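Local coordinates for protein bottromycin amidohydrolase (Streptomyces purpureus, PDB 6I5S) that probably acts as a zinc-dependent amidohydrolase that hydrolyses a thiazoline-containing intermediate, the gatekeeping step of bottromycin biosynthesis, at residues A397-P409 against A417-L429. Sequence-based numbering, arbitrary orientation.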
loop_
_atom_site.group_PDB
_atom_site.type_symbol
_atom_site.label_atom_id
_atom_site.label_comp_id
_atom_site.label_asym_id
_atom_site.label_seq_id
_atom_site.Cartn_x
_atom_site.Cartn_y
_atom_site.Cartn_z
ATOM N N ALA A 397 -7.569 -2.823 -17.982
ATOM C CA ALA A 397 -8.012 -3.990 -18.748
ATOM C C ALA A 397 -7.728 -5.260 -17.958
ATOM O O ALA A 397 -7.300 -5.203 -16.801
ATOM C CB ALA A 397 -7.334 -4.072 -20.118
ATOM N N GLY A 398 -7.963 -6.413 -18.571
ATOM C CA GLY A 398 -7.837 -7.650 -17.827
ATOM C C GLY A 398 -8.835 -7.675 -16.693
ATOM O O GLY A 398 -10.027 -7.402 -16.877
ATOM N N ARG A 399 -8.354 -7.959 -15.489
ATOM C CA ARG A 399 -9.246 -8.114 -14.357
ATOM C C ARG A 399 -9.976 -6.803 -14.098
ATOM O O ARG A 399 -9.413 -5.713 -14.136
ATOM C CB ARG A 399 -8.483 -8.561 -13.102
ATOM C CG ARG A 399 -9.390 -8.844 -11.885
ATOM C CD ARG A 399 -8.714 -9.579 -10.728
ATOM N NE ARG A 399 -7.511 -8.898 -10.238
ATOM C CZ ARG A 399 -6.287 -9.412 -10.248
ATOM N NH1 ARG A 399 -6.076 -10.630 -10.705
ATOM N NH2 ARG A 399 -5.268 -8.702 -9.788
ATOM N N ALA A 400 -11.260 -6.911 -13.824
ATOM C CA ALA A 400 -12.105 -5.739 -13.638
ATOM C C ALA A 400 -11.979 -5.288 -12.191
ATOM O O ALA A 400 -12.818 -5.567 -11.328
ATOM C CB ALA A 400 -13.537 -6.065 -14.023
ATOM N N ASP A 401 -10.869 -4.611 -11.932
ATOM C CA ASP A 401 -10.571 -3.937 -10.685
ATOM C C ASP A 401 -10.581 -2.430 -10.989
ATOM O O ASP A 401 -9.624 -1.900 -11.563
ATOM C CB ASP A 401 -9.192 -4.335 -10.162
ATOM C CG ASP A 401 -9.054 -5.799 -9.777
ATOM O OD1 ASP A 401 -10.027 -6.472 -9.345
ATOM O OD2 ASP A 401 -7.900 -6.303 -9.902
ATOM N N LEU A 402 -11.618 -1.729 -10.561
ATOM C CA LEU A 402 -11.834 -0.342 -10.963
ATOM C C LEU A 402 -12.488 0.421 -9.830
ATOM O O LEU A 402 -13.200 -0.172 -9.025
ATOM C CB LEU A 402 -12.741 -0.284 -12.187
ATOM C CG LEU A 402 -12.255 -0.956 -13.471
ATOM C CD1 LEU A 402 -13.380 -0.982 -14.524
ATOM C CD2 LEU A 402 -11.022 -0.175 -13.975
ATOM N N VAL A 403 -12.295 1.742 -9.799
ATOM C CA VAL A 403 -12.912 2.594 -8.789
ATOM C C VAL A 403 -13.822 3.602 -9.479
ATOM O O VAL A 403 -13.439 4.211 -10.479
ATOM C CB VAL A 403 -11.861 3.323 -7.948
ATOM C CG1 VAL A 403 -12.493 3.944 -6.732
ATOM C CG2 VAL A 403 -10.741 2.339 -7.527
ATOM N N PHE A 404 -15.023 3.765 -8.954
ATOM C CA PHE A 404 -16.091 4.537 -9.582
ATOM C C PHE A 404 -16.440 5.766 -8.742
ATOM O O PHE A 404 -16.556 5.664 -7.519
ATOM C CB PHE A 404 -17.348 3.697 -9.699
ATOM C CG PHE A 404 -17.299 2.657 -10.762
ATOM C CD1 PHE A 404 -18.121 2.763 -11.864
ATOM C CD2 PHE A 404 -16.460 1.556 -10.668
ATOM C CE1 PHE A 404 -18.125 1.789 -12.856
ATOM C CE2 PHE A 404 -16.466 0.596 -11.645
ATOM C CZ PHE A 404 -17.287 0.714 -12.751
ATOM N N TYR A 405 -16.675 6.904 -9.412
ATOM C CA TYR A 405 -17.035 8.177 -8.800
ATOM C C TYR A 405 -18.137 8.841 -9.610
ATOM O O TYR A 405 -18.093 8.843 -10.850
ATOM C CB TYR A 405 -15.832 9.110 -8.759
ATOM C CG TYR A 405 -14.663 8.547 -7.972
ATOM C CD1 TYR A 405 -14.537 8.775 -6.607
ATOM C CD2 TYR A 405 -13.684 7.809 -8.609
ATOM C CE1 TYR A 405 -13.419 8.271 -5.878
ATOM C CE2 TYR A 405 -12.591 7.240 -7.884
ATOM C CZ TYR A 405 -12.491 7.497 -6.531
ATOM O OH TYR A 405 -11.436 7.002 -5.803
ATOM N N ARG A 406 -19.130 9.396 -8.909
ATOM C CA ARG A 406 -20.173 10.137 -9.594
ATOM C C ARG A 406 -19.671 11.499 -10.047
ATOM O O ARG A 406 -20.140 12.028 -11.057
ATOM C CB ARG A 406 -21.374 10.308 -8.685
ATOM C CG ARG A 406 -22.185 9.079 -8.435
ATOM C CD ARG A 406 -22.818 8.561 -9.703
ATOM N NE ARG A 406 -23.778 7.495 -9.418
ATOM C CZ ARG A 406 -24.426 6.802 -10.353
ATOM N NH1 ARG A 406 -24.199 7.029 -11.651
ATOM N NH2 ARG A 406 -25.319 5.884 -9.987
ATOM N N ARG A 407 -18.733 12.084 -9.315
ATOM C CA ARG A 407 -18.109 13.344 -9.691
ATOM C C ARG A 407 -16.620 13.100 -9.911
ATOM O O ARG A 407 -16.053 12.166 -9.356
ATOM C CB ARG A 407 -18.305 14.410 -8.613
ATOM C CG ARG A 407 -19.768 14.807 -8.376
ATOM C CD ARG A 407 -19.908 15.893 -7.308
ATOM N NE ARG A 407 -21.298 16.333 -7.154
ATOM C CZ ARG A 407 -21.717 17.254 -6.285
ATOM N NH1 ARG A 407 -20.861 17.852 -5.466
ATOM N NH2 ARG A 407 -23.005 17.575 -6.234
ATOM N N HIS A 408 -15.984 13.935 -10.721
ATOM C CA HIS A 408 -14.583 13.716 -11.021
ATOM C C HIS A 408 -13.789 13.756 -9.712
ATOM O O HIS A 408 -14.007 14.662 -8.892
ATOM C CB HIS A 408 -14.079 14.768 -12.011
ATOM C CG HIS A 408 -12.743 14.432 -12.592
ATOM N ND1 HIS A 408 -11.594 14.435 -11.836
ATOM C CD2 HIS A 408 -12.381 14.013 -13.827
ATOM C CE1 HIS A 408 -10.574 14.058 -12.587
ATOM N NE2 HIS A 408 -11.023 13.794 -13.800
ATOM N N PRO A 409 -12.900 12.784 -9.454
ATOM C CA PRO A 409 -12.250 12.730 -8.136
ATOM C C PRO A 409 -11.211 13.817 -7.912
ATOM O O PRO A 409 -10.833 14.041 -6.759
ATOM C CB PRO A 409 -11.619 11.329 -8.115
ATOM C CG PRO A 409 -11.370 11.004 -9.552
ATOM C CD PRO A 409 -12.528 11.630 -10.298
ATOM N N ALA A 417 -10.780 9.413 -1.944
ATOM C CA ALA A 417 -10.967 8.624 -0.731
ATOM C C ALA A 417 -12.366 8.104 -0.499
ATOM O O ALA A 417 -12.532 7.230 0.364
ATOM C CB ALA A 417 -10.553 9.430 0.497
ATOM N N ARG A 418 -13.379 8.597 -1.197
ATOM C CA ARG A 418 -14.740 8.150 -0.965
ATOM C C ARG A 418 -15.371 7.732 -2.287
ATOM O O ARG A 418 -16.170 8.471 -2.886
ATOM C CB ARG A 418 -15.569 9.262 -0.295
ATOM C CG ARG A 418 -16.824 8.737 0.314
ATOM C CD ARG A 418 -17.737 9.867 0.762
ATOM N NE ARG A 418 -18.792 9.309 1.545
ATOM C CZ ARG A 418 -19.807 8.628 1.027
ATOM N NH1 ARG A 418 -19.883 8.452 -0.297
ATOM N NH2 ARG A 418 -20.739 8.130 1.840
ATOM N N PRO A 419 -15.026 6.551 -2.782
ATOM C CA PRO A 419 -15.660 6.072 -3.999
ATOM C C PRO A 419 -17.159 5.959 -3.806
ATOM O O PRO A 419 -17.660 5.730 -2.706
ATOM C CB PRO A 419 -15.029 4.706 -4.210
ATOM C CG PRO A 419 -13.735 4.689 -3.447
ATOM C CD PRO A 419 -13.959 5.671 -2.304
ATOM N N ASP A 420 -17.877 6.138 -4.894
ATOM C CA ASP A 420 -19.262 5.721 -4.983
ATOM C C ASP A 420 -19.436 4.273 -5.436
ATOM O O ASP A 420 -20.578 3.794 -5.500
ATOM C CB ASP A 420 -19.986 6.676 -5.924
ATOM C CG ASP A 420 -19.947 8.100 -5.409
ATOM O OD1 ASP A 420 -20.341 8.279 -4.257
ATOM O OD2 ASP A 420 -19.459 9.003 -6.124
ATOM N N GLY A 421 -18.360 3.602 -5.800
ATOM C CA GLY A 421 -18.376 2.180 -6.076
ATOM C C GLY A 421 -16.980 1.659 -6.226
ATOM O O GLY A 421 -16.070 2.385 -6.673
ATOM N N VAL A 422 -16.795 0.388 -5.891
ATOM C CA VAL A 422 -15.503 -0.273 -6.111
ATOM C C VAL A 422 -15.814 -1.613 -6.758
ATOM O O VAL A 422 -16.571 -2.403 -6.199
ATOM C CB VAL A 422 -14.694 -0.475 -4.817
ATOM C CG1 VAL A 422 -13.395 -1.261 -5.097
ATOM C CG2 VAL A 422 -14.350 0.831 -4.175
ATOM N N LEU A 423 -15.278 -1.826 -7.948
ATOM C CA LEU A 423 -15.372 -3.103 -8.658
ATOM C C LEU A 423 -14.144 -3.940 -8.357
ATOM O O LEU A 423 -13.015 -3.517 -8.649
ATOM C CB LEU A 423 -15.454 -2.846 -10.152
ATOM C CG LEU A 423 -15.825 -3.981 -11.088
ATOM C CD1 LEU A 423 -17.223 -4.506 -10.812
ATOM C CD2 LEU A 423 -15.747 -3.460 -12.501
ATOM N N VAL A 424 -14.351 -5.140 -7.799
ATOM C CA VAL A 424 -13.259 -5.987 -7.333
ATOM C C VAL A 424 -13.425 -7.318 -8.022
ATOM O O VAL A 424 -14.357 -8.065 -7.677
ATOM C CB VAL A 424 -13.266 -6.194 -5.815
ATOM C CG1 VAL A 424 -12.008 -6.952 -5.390
ATOM C CG2 VAL A 424 -13.457 -4.947 -5.072
ATOM N N ASP A 425 -12.540 -7.626 -8.967
ATOM C CA ASP A 425 -12.637 -8.894 -9.747
ATOM C C ASP A 425 -14.080 -9.076 -10.214
ATOM O O ASP A 425 -14.647 -10.180 -10.153
ATOM C CB ASP A 425 -12.158 -10.098 -8.915
ATOM C CG ASP A 425 -11.938 -11.350 -9.735
ATOM O OD1 ASP A 425 -11.817 -11.265 -10.984
ATOM O OD2 ASP A 425 -11.859 -12.459 -9.124
ATOM N N GLY A 426 -14.692 -7.982 -10.673
ATOM C CA GLY A 426 -16.071 -8.028 -11.212
ATOM C C GLY A 426 -17.222 -7.859 -10.243
ATOM O O GLY A 426 -18.371 -7.665 -10.694
ATOM N N VAL A 427 -16.998 -7.955 -8.938
ATOM C CA VAL A 427 -18.081 -7.717 -7.982
ATOM C C VAL A 427 -18.182 -6.215 -7.756
ATOM O O VAL A 427 -17.194 -5.572 -7.385
ATOM C CB VAL A 427 -17.828 -8.442 -6.654
ATOM C CG1 VAL A 427 -18.827 -8.016 -5.608
ATOM C CG2 VAL A 427 -17.813 -9.950 -6.846
ATOM N N PHE A 428 -19.366 -5.670 -7.922
ATOM C CA PHE A 428 -19.562 -4.227 -7.760
ATOM C C PHE A 428 -20.067 -3.938 -6.357
ATOM O O PHE A 428 -21.210 -4.255 -6.024
ATOM C CB PHE A 428 -20.549 -3.666 -8.777
ATOM C CG PHE A 428 -20.657 -2.139 -8.741
ATOM C CD1 PHE A 428 -19.578 -1.353 -9.122
ATOM C CD2 PHE A 428 -21.842 -1.489 -8.356
ATOM C CE1 PHE A 428 -19.649 0.031 -9.097
ATOM C CE2 PHE A 428 -21.916 -0.097 -8.335
ATOM C CZ PHE A 428 -20.837 0.667 -8.722
ATOM N N LEU A 429 -19.239 -3.283 -5.568
ATOM C CA LEU A 429 -19.611 -2.778 -4.248
ATOM C C LEU A 429 -20.093 -1.348 -4.431
ATOM O O LEU A 429 -19.272 -0.459 -4.704
ATOM C CB LEU A 429 -18.432 -2.805 -3.289
ATOM C CG LEU A 429 -17.656 -4.161 -3.179
ATOM C CD1 LEU A 429 -16.415 -4.039 -2.359
ATOM C CD2 LEU A 429 -18.621 -5.225 -2.618
#
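Strands 402-405 and 421-424 pair antiparallel, their axes 4.7 Å apart: Leu402 and Leu423 exchange two N-H...O bonds, Phe404 N reaches Gly421 O, and at a classic beta bulge Asp420 and Gly421 both turn weakly bonded N-H groups to Phe404 O. Two aspartates extend the pairing at its ends. Asp420 OD2 takes Arg406 N at 2.8 Å, almost straight (171°), on its anti side. Asp401 splits its carboxylate: OD1 receives Asp425 N at 2.8 Å nearly along its C-O axis, while OD2 accepts Arg399 NE at 2.6 Å on the syn side, a salt bridge to a residue two places back in the chain. Replacing this aspartate by an alanine removes both acceptors and is likely to leave Asp425 N without its partner and the Arg399 guanidinium freer to swing. Next to the Asp401-Asp425 bond, Gly426 N donates to Ala400 O, fixing the type I' turn Val424-Val427 that links strand 421-424 to 427-429. Phe428 and Phe404 form an edge-to-face (T-shaped) pair, the edge of Phe428 toward one face of Phe404, with Phe428 CE1 3.9 Å from Phe404 CD2 and the planes 77° apart; chi1 of -173°, with CG anti to the backbone N, carries the Phe428 ring there. Leu423 CD2 meets Ala400 CB at 3.7 Å. On the other sheet face, Val403 CG1 abuts Pro419 CG. Strand 402-405 lies between 421-424 and 84-95 in a mixed sheet, Leu402 and Leu423 touch strand 57-62, and Val422 packs on Leu434 of helix 431-444.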